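Local atomic coordinates of response regulator aspartate phosphatase I (Bacillus subtilis subsp. subtilis, PDB entry 4I1A), a protein that dephosphorylates the sporulation phosphotransferase Spo0F and activates excision and transfer of the mobile element ICEBs1 by promoting inactivation of its repressor ImmR. Residues A[327-331]-A[332-336]; A[358-361]-A[362-365]; A[364-367]-A[368-371]. All coordinates share one frame; numbering follows the deposited sequence.

Contact 1 of 3, residues A[327-331]-A[332-336]; sequences YLASR and KMFAD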
ATOM      1  N   TYR A 327      -6.731 -16.202 -10.173  1.00 56.54           N
ATOM      2  CA  TYR A 327      -7.680 -15.690  -9.192  1.00 59.62           C
ATOM      3  C   TYR A 327      -7.600 -14.172  -9.130  1.00 52.49           C
ATOM      4  O   TYR A 327      -8.624 -13.484  -9.186  1.00 49.20           O
ATOM      5  CB  TYR A 327      -7.497 -16.279  -7.783  1.00 52.95           C
ATOM      6  CG  TYR A 327      -8.424 -15.574  -6.814  1.00 58.73           C
ATOM      7  CD1 TYR A 327      -9.760 -15.965  -6.691  1.00 55.32           C
ATOM      8  CD2 TYR A 327      -7.987 -14.475  -6.070  1.00 55.04           C
ATOM      9  CE1 TYR A 327     -10.626 -15.302  -5.832  1.00 57.91           C
ATOM     10  CE2 TYR A 327      -8.844 -13.807  -5.209  1.00 54.47           C
ATOM     11  CZ  TYR A 327     -10.157 -14.220  -5.094  1.00 62.34           C
ATOM     12  OH  TYR A 327     -10.998 -13.537  -4.247  1.00 72.74           O
ATOM     13  N   LEU A 328      -6.376 -13.665  -9.012  1.00 50.23           N
ATOM     14  CA  LEU A 328      -6.141 -12.225  -8.920  1.00 54.30           C
ATOM     15  C   LEU A 328      -6.675 -11.484 -10.142  1.00 55.48           C
ATOM     16  O   LEU A 328      -7.398 -10.497 -10.007  1.00 53.51           O
ATOM     17  CB  LEU A 328      -4.656 -11.939  -8.731  1.00 50.92           C
ATOM     18  CG  LEU A 328      -4.113 -12.342  -7.361  1.00 52.56           C
ATOM     19  CD1 LEU A 328      -2.596 -12.181  -7.289  1.00 50.49           C
ATOM     20  CD2 LEU A 328      -4.812 -11.544  -6.257  1.00 48.26           C
ATOM     21  N   ALA A 329      -6.330 -11.979 -11.326  1.00 55.92           N
ATOM     22  CA  ALA A 329      -6.808 -11.395 -12.577  1.00 58.79           C
ATOM     23  C   ALA A 329      -8.334 -11.401 -12.665  1.00 66.96           C
ATOM     24  O   ALA A 329      -8.933 -10.442 -13.144  1.00 70.22           O
ATOM     25  CB  ALA A 329      -6.196 -12.120 -13.785  1.00 51.89           C
ATOM     26  N   SER A 330      -8.965 -12.473 -12.199  1.00 64.79           N
ATOM     27  CA  SER A 330     -10.424 -12.552 -12.268  1.00 62.67           C
ATOM     28  C   SER A 330     -11.053 -11.503 -11.359  1.00 56.33           C
ATOM     29  O   SER A 330     -12.184 -11.081 -11.579  1.00 57.68           O
ATOM     30  CB  SER A 330     -10.922 -13.942 -11.872  1.00 63.46           C
ATOM     31  OG  SER A 330     -10.859 -14.105 -10.468  1.00 69.51           O
ATOM     32  N   ARG A 331     -10.309 -11.079 -10.343  1.00 56.93           N
ATOM     33  CA  ARG A 331     -10.798 -10.073  -9.406  1.00 61.31           C
ATOM     34  C   ARG A 331     -10.426  -8.656  -9.839  1.00 65.94           C
ATOM     35  O   ARG A 331     -10.606  -7.704  -9.074  1.00 68.87           O
ATOM     36  CB  ARG A 331     -10.259 -10.340  -7.992  1.00 64.58           C
ATOM     37  CG  ARG A 331     -10.845 -11.581  -7.293  1.00 67.92           C
ATOM     38  CD  ARG A 331     -12.356 -11.615  -7.360  1.00 76.22           C
ATOM     39  NE  ARG A 331     -12.948 -12.524  -6.372  1.00100.51           N
ATOM     40  CZ  ARG A 331     -13.501 -13.703  -6.655  1.00108.81           C
ATOM     41  NH1 ARG A 331     -13.548 -14.141  -7.906  1.00112.15           N
ATOM     42  NH2 ARG A 331     -14.011 -14.447  -5.681  1.00110.36           N
ATOM     43  N   LYS A 332      -9.901  -8.529 -11.060  1.00 62.32           N
ATOM     44  CA  LYS A 332      -9.460  -7.242 -11.608  1.00 61.66           C
ATOM     45  C   LYS A 332      -8.333  -6.587 -10.810  1.00 55.79           C
ATOM     46  O   LYS A 332      -8.211  -5.365 -10.795  1.00 61.30           O
ATOM     47  CB  LYS A 332     -10.620  -6.250 -11.723  1.00 69.35           C
ATOM     48  CG  LYS A 332     -11.920  -6.828 -12.245  1.00 76.32           C
ATOM     49  CD  LYS A 332     -11.727  -7.660 -13.492  1.00 76.40           C
ATOM     50  CE  LYS A 332     -13.073  -8.169 -13.971  1.00 85.99           C
ATOM     51  NZ  LYS A 332     -12.938  -9.131 -15.089  1.00 93.34           N
ATOM     52  N   MET A 333      -7.517  -7.392 -10.142  1.00 53.63           N
ATOM     53  CA  MET A 333      -6.380  -6.864  -9.386  1.00 58.80           C
ATOM     54  C   MET A 333      -5.097  -6.862 -10.238  1.00 47.33           C
ATOM     55  O   MET A 333      -4.120  -7.566  -9.968  1.00 45.86           O
ATOM     56  CB  MET A 333      -6.214  -7.654  -8.087  1.00 57.69           C
ATOM     57  CG  MET A 333      -7.540  -7.835  -7.350  1.00 64.15           C
ATOM     58  SD  MET A 333      -7.381  -8.723  -5.782  1.00 72.56           S
ATOM     59  CE  MET A 333      -6.566  -7.465  -4.797  1.00 77.16           C
ATOM     60  N   PHE A 334      -5.128  -6.051 -11.285  1.00 41.06           N
ATOM     61  CA  PHE A 334      -4.088  -6.043 -12.301  1.00 51.28           C
ATOM     62  C   PHE A 334      -2.756  -5.442 -11.848  1.00 47.74           C
ATOM     63  O   PHE A 334      -1.700  -5.847 -12.330  1.00 52.70           O
ATOM     64  CB  PHE A 334      -4.623  -5.381 -13.569  1.00 56.20           C
ATOM     65  CG  PHE A 334      -5.832  -6.072 -14.127  1.00 52.55           C
ATOM     66  CD1 PHE A 334      -5.764  -7.406 -14.503  1.00 53.72           C
ATOM     67  CD2 PHE A 334      -7.043  -5.400 -14.263  1.00 56.71           C
ATOM     68  CE1 PHE A 334      -6.887  -8.067 -15.014  1.00 59.96           C
ATOM     69  CE2 PHE A 334      -8.164  -6.049 -14.771  1.00 61.16           C
ATOM     70  CZ  PHE A 334      -8.086  -7.393 -15.145  1.00 55.97           C
ATOM     71  N   ALA A 335      -2.806  -4.499 -10.911  1.00 45.69           N
ATOM     72  CA  ALA A 335      -1.584  -3.963 -10.308  1.00 55.75           C
ATOM     73  C   ALA A 335      -0.801  -5.079  -9.609  1.00 49.67           C
ATOM     74  O   ALA A 335       0.394  -5.269  -9.870  1.00 52.43           O
ATOM     75  CB  ALA A 335      -1.898  -2.809  -9.339  1.00 47.07           C
ATOM     76  N   ASP A 336      -1.487  -5.825  -8.743  1.00 53.16           N
ATOM     77  CA  ASP A 336      -0.923  -7.026  -8.107  1.00 43.51           C
ATOM     78  C   ASP A 336      -0.409  -8.030  -9.118  1.00 40.10           C
ATOM     79  O   ASP A 336       0.662  -8.580  -8.943  1.00 55.66           O
ATOM     80  CB  ASP A 336      -1.949  -7.685  -7.205  1.00 55.35           C
ATOM     81  CG  ASP A 336      -2.227  -6.870  -5.970  1.00 63.48           C
ATOM     82  OD1 ASP A 336      -1.408  -5.985  -5.663  1.00 67.70           O
ATOM     83  OD2 ASP A 336      -3.248  -7.120  -5.307  1.00 77.45           O
TER
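Leu328 and Met333 meet where helix 318-330 ends, and the backbone between them folds into a Schellman motif. Met333 N donates to Leu328 O at 3.1 Å, and Lys332 N donates to Ala329 O at 3.0 Å. Lys332, with a positive phi of 62°, is the C-prime residue that turns the chain out of the helix. Leu328 O is gripped twice, because Arg331 N reaches it from the other face of its carbonyl plane. The close-packed part is apolar: Leu328 CD2 lies against Met333 SD at 3.8 Å, and Met333 CG rests on Arg331 CB. From there Met333 extends onto Glu300 of helix 299-313. On another flank CE1 and CZ of Phe334 come obliquely to Ala329 O, each at 3.7 Å, while Lys332 CA lies above one face of the ring, offset toward its rim.

The solvent side is looser: the Lys332 chain, bent at chi2 (-48°), only trails past Ser330 O, its CD 3.9 Å away. Arg331, though exposed, has Tyr327 CE1 over one guanidinium face. The Leu328-Met333 contact and the doubly held carbonyl thus close the helix end, while solvent probably eases the proximity of Arg331 NH2 to the like charge of Lys299 NZ.

Contact 2 of 3, residues A[358-361]-A[362-365]; sequences NEYY and RMSI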
ATOM      1  N   ASN A 358       9.756 -15.769 -19.631  1.00 54.34           N
ATOM      2  CA  ASN A 358       9.064 -15.051 -20.703  1.00 53.64           C
ATOM      3  C   ASN A 358       7.547 -15.035 -20.548  1.00 55.29           C
ATOM      4  O   ASN A 358       6.907 -14.008 -20.794  1.00 50.96           O
ATOM      5  CB  ASN A 358       9.436 -15.617 -22.069  1.00 64.74           C
ATOM      6  CG  ASN A 358      10.701 -15.001 -22.625  1.00 69.87           C
ATOM      7  OD1 ASN A 358      11.509 -14.408 -21.890  1.00 61.21           O
ATOM      8  ND2 ASN A 358      10.888 -15.145 -23.929  1.00 70.16           N
ATOM      9  N   GLU A 359       6.987 -16.177 -20.140  1.00 51.90           N
ATOM     10  CA  GLU A 359       5.549 -16.310 -19.916  1.00 47.85           C
ATOM     11  C   GLU A 359       5.058 -15.286 -18.923  1.00 45.69           C
ATOM     12  O   GLU A 359       3.996 -14.704 -19.093  1.00 55.01           O
ATOM     13  CB  GLU A 359       5.203 -17.719 -19.425  1.00 64.44           C
ATOM     14  CG  GLU A 359       3.808 -17.845 -18.813  1.00 82.68           C
ATOM     15  CD  GLU A 359       3.338 -19.289 -18.707  1.00 97.76           C
ATOM     16  OE1 GLU A 359       3.412 -20.019 -19.720  1.00105.95           O
ATOM     17  OE2 GLU A 359       2.901 -19.696 -17.608  1.00 97.15           O
ATOM     18  N   TYR A 360       5.864 -15.028 -17.905  1.00 49.03           N
ATOM     19  CA  TYR A 360       5.468 -14.100 -16.861  1.00 38.23           C
ATOM     20  C   TYR A 360       5.763 -12.630 -17.190  1.00 47.49           C
ATOM     21  O   TYR A 360       5.050 -11.737 -16.721  1.00 51.16           O
ATOM     22  CB  TYR A 360       6.042 -14.546 -15.502  1.00 42.46           C
ATOM     23  CG  TYR A 360       5.201 -15.656 -14.906  1.00 47.52           C
ATOM     24  CD1 TYR A 360       4.009 -15.362 -14.240  1.00 40.64           C
ATOM     25  CD2 TYR A 360       5.565 -16.992 -15.051  1.00 49.41           C
ATOM     26  CE1 TYR A 360       3.218 -16.355 -13.724  1.00 47.68           C
ATOM     27  CE2 TYR A 360       4.780 -18.010 -14.525  1.00 42.47           C
ATOM     28  CZ  TYR A 360       3.604 -17.680 -13.868  1.00 49.49           C
ATOM     29  OH  TYR A 360       2.804 -18.661 -13.349  1.00 54.90           O
ATOM     30  N   TYR A 361       6.781 -12.372 -18.011  1.00 44.54           N
ATOM     31  CA  TYR A 361       6.981 -11.009 -18.526  1.00 52.43           C
ATOM     32  C   TYR A 361       5.806 -10.662 -19.432  1.00 47.30           C
ATOM     33  O   TYR A 361       5.284  -9.544 -19.363  1.00 43.62           O
ATOM     34  CB  TYR A 361       8.323 -10.839 -19.271  1.00 43.73           C
ATOM     35  CG  TYR A 361       9.535 -10.808 -18.347  1.00 46.98           C
ATOM     36  CD1 TYR A 361       9.592  -9.919 -17.271  1.00 43.12           C
ATOM     37  CD2 TYR A 361      10.620 -11.669 -18.549  1.00 41.18           C
ATOM     38  CE1 TYR A 361      10.702  -9.887 -16.413  1.00 46.94           C
ATOM     39  CE2 TYR A 361      11.726 -11.650 -17.696  1.00 44.78           C
ATOM     40  CZ  TYR A 361      11.754 -10.757 -16.624  1.00 48.32           C
ATOM     41  OH  TYR A 361      12.824 -10.726 -15.764  1.00 45.90           O
ATOM     42  N   ARG A 362       5.370 -11.635 -20.239  1.00 47.69           N
ATOM     43  CA  ARG A 362       4.219 -11.449 -21.130  1.00 51.67           C
ATOM     44  C   ARG A 362       2.980 -11.134 -20.332  1.00 52.25           C
ATOM     45  O   ARG A 362       2.184 -10.285 -20.716  1.00 51.05           O
ATOM     46  CB  ARG A 362       3.958 -12.690 -21.987  1.00 41.24           C
ATOM     47  CG  ARG A 362       5.051 -12.958 -23.034  1.00 49.63           C
ATOM     48  CD  ARG A 362       4.664 -14.057 -24.016  1.00 51.95           C
ATOM     49  NE  ARG A 362       4.830 -13.578 -25.380  1.00 61.08           N
ATOM     50  CZ  ARG A 362       3.926 -13.706 -26.337  1.00 65.56           C
ATOM     51  NH1 ARG A 362       2.790 -14.332 -26.091  1.00 64.78           N
ATOM     52  NH2 ARG A 362       4.167 -13.216 -27.543  1.00 85.79           N
ATOM     53  N   MET A 363       2.835 -11.800 -19.195  1.00 48.91           N
ATOM     54  CA  MET A 363       1.654 -11.604 -18.370  1.00 52.11           C
ATOM     55  C   MET A 363       1.632 -10.218 -17.756  1.00 51.67           C
ATOM     56  O   MET A 363       0.574  -9.584 -17.673  1.00 52.13           O
ATOM     57  CB  MET A 363       1.559 -12.660 -17.271  1.00 50.58           C
ATOM     58  CG  MET A 363       0.199 -12.669 -16.599  1.00 56.23           C
ATOM     59  SD  MET A 363       0.002 -14.127 -15.599  1.00 90.75           S
ATOM     60  CE  MET A 363       1.020 -13.604 -14.275  1.00 42.93           C
ATOM     61  N   SER A 364       2.799  -9.750 -17.325  1.00 50.74           N
ATOM     62  CA  SER A 364       2.916  -8.397 -16.787  1.00 44.70           C
ATOM     63  C   SER A 364       2.552  -7.354 -17.845  1.00 43.99           C
ATOM     64  O   SER A 364       1.949  -6.330 -17.511  1.00 46.55           O
ATOM     65  CB  SER A 364       4.328  -8.127 -16.268  1.00 53.99           C
ATOM     66  OG  SER A 364       5.253  -8.121 -17.347  1.00 66.44           O
ATOM     67  N   ILE A 365       2.923  -7.600 -19.106  1.00 48.89           N
ATOM     68  CA  ILE A 365       2.583  -6.671 -20.190  1.00 57.53           C
ATOM     69  C   ILE A 365       1.062  -6.538 -20.315  1.00 54.57           C
ATOM     70  O   ILE A 365       0.510  -5.431 -20.362  1.00 53.55           O
ATOM     71  CB  ILE A 365       3.100  -7.134 -21.567  1.00 55.25           C
ATOM     72  CG1 ILE A 365       4.602  -7.427 -21.551  1.00 58.89           C
ATOM     73  CG2 ILE A 365       2.742  -6.119 -22.633  1.00 45.80           C
ATOM     74  CD1 ILE A 365       5.447  -6.280 -21.243  1.00 55.14           C
TER
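Ser364 OG donates to Tyr361 O at only 2.5 Å, a very short distance for a hydroxyl on a carbonyl three residues earlier in the same helix, and one whose exact value should be read with caution. The hydroxyl sits between the backbone N and the carbonyl carbon of its own residue (chi1 67°), which turns it back along the helix toward Tyr361. Tyr361 O also takes the regular helical bond from Ile365 N at 3.1 Å, so this one acceptor serves a side chain and a backbone amide. The Ile365 side chain crowds the same oxygen, with CG1 at 3.1 Å from Tyr361 O.

On a different flank of the helix, Tyr360 and Met363 run side by side and point the same way. The methyl of Met363 does the touching: CE lies 3.5 Å from Tyr360 CD1 and almost as near to CE1, approaching that side of the ring obliquely. The sulfur stands farther off, with Met363 SD 5.2 Å from the ring centroid and 53° off its normal, a Met-aromatic contact. Met363 has CG anti to its backbone N (chi1 -167°) and bends at chi3, which brings the methyl round to the ring.

All of this lies on helix 354-373, within the predicted sixth tetratricopeptide repeat. Its inner flanks rest on two earlier helices: Tyr360 on Ile321 and Lys322 and Met363 on Phe325 of helix 318-330, and Ser364 on Ser341 and Ile342 of helix 334-351. Tyr361 packs on Ala345, and its hydroxyl is hydrogen-bonded to Asp346.

Arg362 belongs to the exposed flank. Its N donates to Asn358 O at 2.9 Å, and its CG also closes on that oxygen before the chain leads the guanidinium away.

Contact 3 of 3, residues A[364-367]-A[368-371]; sequences SIEA and RRKI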
ATOM      1  N   SER A 364       2.799  -9.750 -17.325  1.00 50.74           N
ATOM      2  CA  SER A 364       2.916  -8.397 -16.787  1.00 44.70           C
ATOM      3  C   SER A 364       2.552  -7.354 -17.845  1.00 43.99           C
ATOM      4  O   SER A 364       1.949  -6.330 -17.511  1.00 46.55           O
ATOM      5  CB  SER A 364       4.328  -8.127 -16.268  1.00 53.99           C
ATOM      6  OG  SER A 364       5.253  -8.121 -17.347  1.00 66.44           O
ATOM      7  N   ILE A 365       2.923  -7.600 -19.106  1.00 48.89           N
ATOM      8  CA  ILE A 365       2.583  -6.671 -20.190  1.00 57.53           C
ATOM      9  C   ILE A 365       1.062  -6.538 -20.315  1.00 54.57           C
ATOM     10  O   ILE A 365       0.510  -5.431 -20.362  1.00 53.55           O
ATOM     11  CB  ILE A 365       3.100  -7.134 -21.567  1.00 55.25           C
ATOM     12  CG1 ILE A 365       4.602  -7.427 -21.551  1.00 58.89           C
ATOM     13  CG2 ILE A 365       2.742  -6.119 -22.633  1.00 45.80           C
ATOM     14  CD1 ILE A 365       5.447  -6.280 -21.243  1.00 55.14           C
ATOM     15  N   GLU A 366       0.406  -7.690 -20.385  1.00 55.81           N
ATOM     16  CA  GLU A 366      -1.047  -7.790 -20.474  1.00 64.24           C
ATOM     17  C   GLU A 366      -1.743  -7.101 -19.307  1.00 56.90           C
ATOM     18  O   GLU A 366      -2.705  -6.361 -19.515  1.00 55.28           O
ATOM     19  CB  GLU A 366      -1.472  -9.265 -20.534  1.00 70.37           C
ATOM     20  CG  GLU A 366      -2.226  -9.650 -21.792  1.00 91.73           C
ATOM     21  CD  GLU A 366      -3.586  -8.970 -21.888  1.00108.58           C
ATOM     22  OE1 GLU A 366      -4.527  -9.431 -21.198  1.00115.20           O
ATOM     23  OE2 GLU A 366      -3.711  -7.975 -22.648  1.00103.13           O
ATOM     24  N   ALA A 367      -1.258  -7.350 -18.087  1.00 48.06           N
ATOM     25  CA  ALA A 367      -1.840  -6.725 -16.903  1.00 50.96           C
ATOM     26  C   ALA A 367      -1.734  -5.203 -16.984  1.00 50.60           C
ATOM     27  O   ALA A 367      -2.686  -4.486 -16.651  1.00 50.00           O
ATOM     28  CB  ALA A 367      -1.194  -7.244 -15.632  1.00 45.21           C
ATOM     29  N   ARG A 368      -0.574  -4.725 -17.429  1.00 48.84           N
ATOM     30  CA  ARG A 368      -0.332  -3.295 -17.613  1.00 51.83           C
ATOM     31  C   ARG A 368      -1.340  -2.729 -18.616  1.00 56.29           C
ATOM     32  O   ARG A 368      -1.965  -1.697 -18.366  1.00 57.08           O
ATOM     33  CB  ARG A 368       1.106  -3.054 -18.089  1.00 56.03           C
ATOM     34  CG  ARG A 368       1.486  -1.595 -18.392  1.00 60.96           C
ATOM     35  CD  ARG A 368       2.267  -1.469 -19.727  1.00119.90           C
ATOM     36  NE  ARG A 368       1.389  -1.440 -20.905  1.00117.10           N
ATOM     37  CZ  ARG A 368       1.771  -1.088 -22.134  1.00109.97           C
ATOM     38  NH1 ARG A 368       3.021  -0.724 -22.371  1.00111.74           N
ATOM     39  NH2 ARG A 368       0.894  -1.094 -23.129  1.00105.52           N
ATOM     40  N   ARG A 369      -1.506  -3.414 -19.745  1.00 52.39           N
ATOM     41  CA  ARG A 369      -2.489  -2.997 -20.741  1.00 50.87           C
ATOM     42  C   ARG A 369      -3.897  -2.915 -20.160  1.00 53.53           C
ATOM     43  O   ARG A 369      -4.650  -1.995 -20.469  1.00 50.49           O
ATOM     44  CB  ARG A 369      -2.454  -3.910 -21.961  1.00 50.68           C
ATOM     45  CG  ARG A 369      -1.190  -3.714 -22.802  1.00 52.48           C
ATOM     46  CD  ARG A 369      -1.161  -4.588 -24.042  1.00 53.53           C
ATOM     47  NE  ARG A 369      -0.058  -4.189 -24.918  1.00 78.79           N
ATOM     48  CZ  ARG A 369       0.772  -5.034 -25.526  1.00 86.42           C
ATOM     49  NH1 ARG A 369       0.630  -6.346 -25.363  1.00 80.19           N
ATOM     50  NH2 ARG A 369       1.747  -4.568 -26.300  1.00 87.36           N
ATOM     51  N   LYS A 370      -4.239  -3.860 -19.294  1.00 54.58           N
ATOM     52  CA  LYS A 370      -5.551  -3.850 -18.672  1.00 56.51           C
ATOM     53  C   LYS A 370      -5.731  -2.683 -17.711  1.00 56.38           C
ATOM     54  O   LYS A 370      -6.833  -2.148 -17.590  1.00 61.69           O
ATOM     55  CB  LYS A 370      -5.852  -5.195 -18.004  1.00 62.34           C
ATOM     56  CG  LYS A 370      -6.285  -6.243 -19.018  1.00 62.63           C
ATOM     57  CD  LYS A 370      -6.471  -7.604 -18.401  1.00 72.73           C
ATOM     58  CE  LYS A 370      -7.201  -8.536 -19.359  1.00 78.95           C
ATOM     59  NZ  LYS A 370      -8.558  -8.002 -19.701  1.00 85.44           N
ATOM     60  N   ILE A 371      -4.653  -2.271 -17.049  1.00 56.12           N
ATOM     61  CA  ILE A 371      -4.706  -1.080 -16.203  1.00 53.82           C
ATOM     62  C   ILE A 371      -4.973   0.189 -17.031  1.00 54.36           C
ATOM     63  O   ILE A 371      -5.877   0.946 -16.711  1.00 50.46           O
ATOM     64  CB  ILE A 371      -3.432  -0.910 -15.336  1.00 62.82           C
ATOM     65  CG1 ILE A 371      -3.295  -2.072 -14.357  1.00 56.72           C
ATOM     66  CG2 ILE A 371      -3.469   0.416 -14.552  1.00 57.30           C
ATOM     67  CD1 ILE A 371      -1.995  -2.054 -13.575  1.00 51.35           C
TER
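Arg369 lies alongside Ile365, one helical turn earlier, and its side chain can be followed outward atom by atom. Arg369 CB sits 3.5 Å from Glu366 O and a little farther from Ile365 O. Chi1 of -71° puts Arg369 CG opposite the carbonyl carbon and beside the backbone N, 3.4 Å from Ile365 O, the same oxygen that receives the backbone bond from Arg369 N at 2.9 Å. Arg369 CD moves off to 4.1 Å from Ile365 O as the chain runs extended to NE. At the end, Ile365 CG2 lies over one face of the guanidinium, 3.5 Å above its plane and offset toward the rim. NH1 is the nearest atom of the group to this methyl, with CZ next, then NE and NH2. The cation is thus flanked by a methyl on that face, and its charge stays on the exposed side of the helix.

Glu366 and Lys370 form a second pair at the same spacing, their side chains crossing. Glu366 bends at chi2 (-66°) and carries OE1 to 3.4 Å from Lys370 CE. The ammonium is turned aside by the bend at chi4, leaving OE1 and NZ 4.5 Å apart, beyond a salt bridge; any attraction between them would be a longer-range one.

Ala367 occupies the buried flank, where it packs on Val337 of helix 334-351, while Lys370 leans on Phe334. Exposed charged chains on one side and a small buried alanine against the preceding helix on the other fit the second helix of a tetratricopeptide helical hairpin, here in the predicted sixth repeat.

In the fold
Contacts 2 and 3 are successive lengths of helix 354-373, sharing Ser364 and Ile365, whereas contact 1 is the turn between helices 318-330 and 334-351. Contact 1 lies at the surface; the other two are partly buried, each with one flank against helix 334-351. Contact 1 touches contact 3, where the ring, CB and carbonyl O of Phe334 meet Lys370, Ile371 and Ala367 respectively, but it stays about 6 Å from contact 2 at the nearest atoms. The chemistry follows position: backbone capping dominates the helix-ending turn, an aromatic-sulfur pair marks the length of helix 354-373 that also reaches helix 318-330, and charged chains prevail toward the C-terminal end.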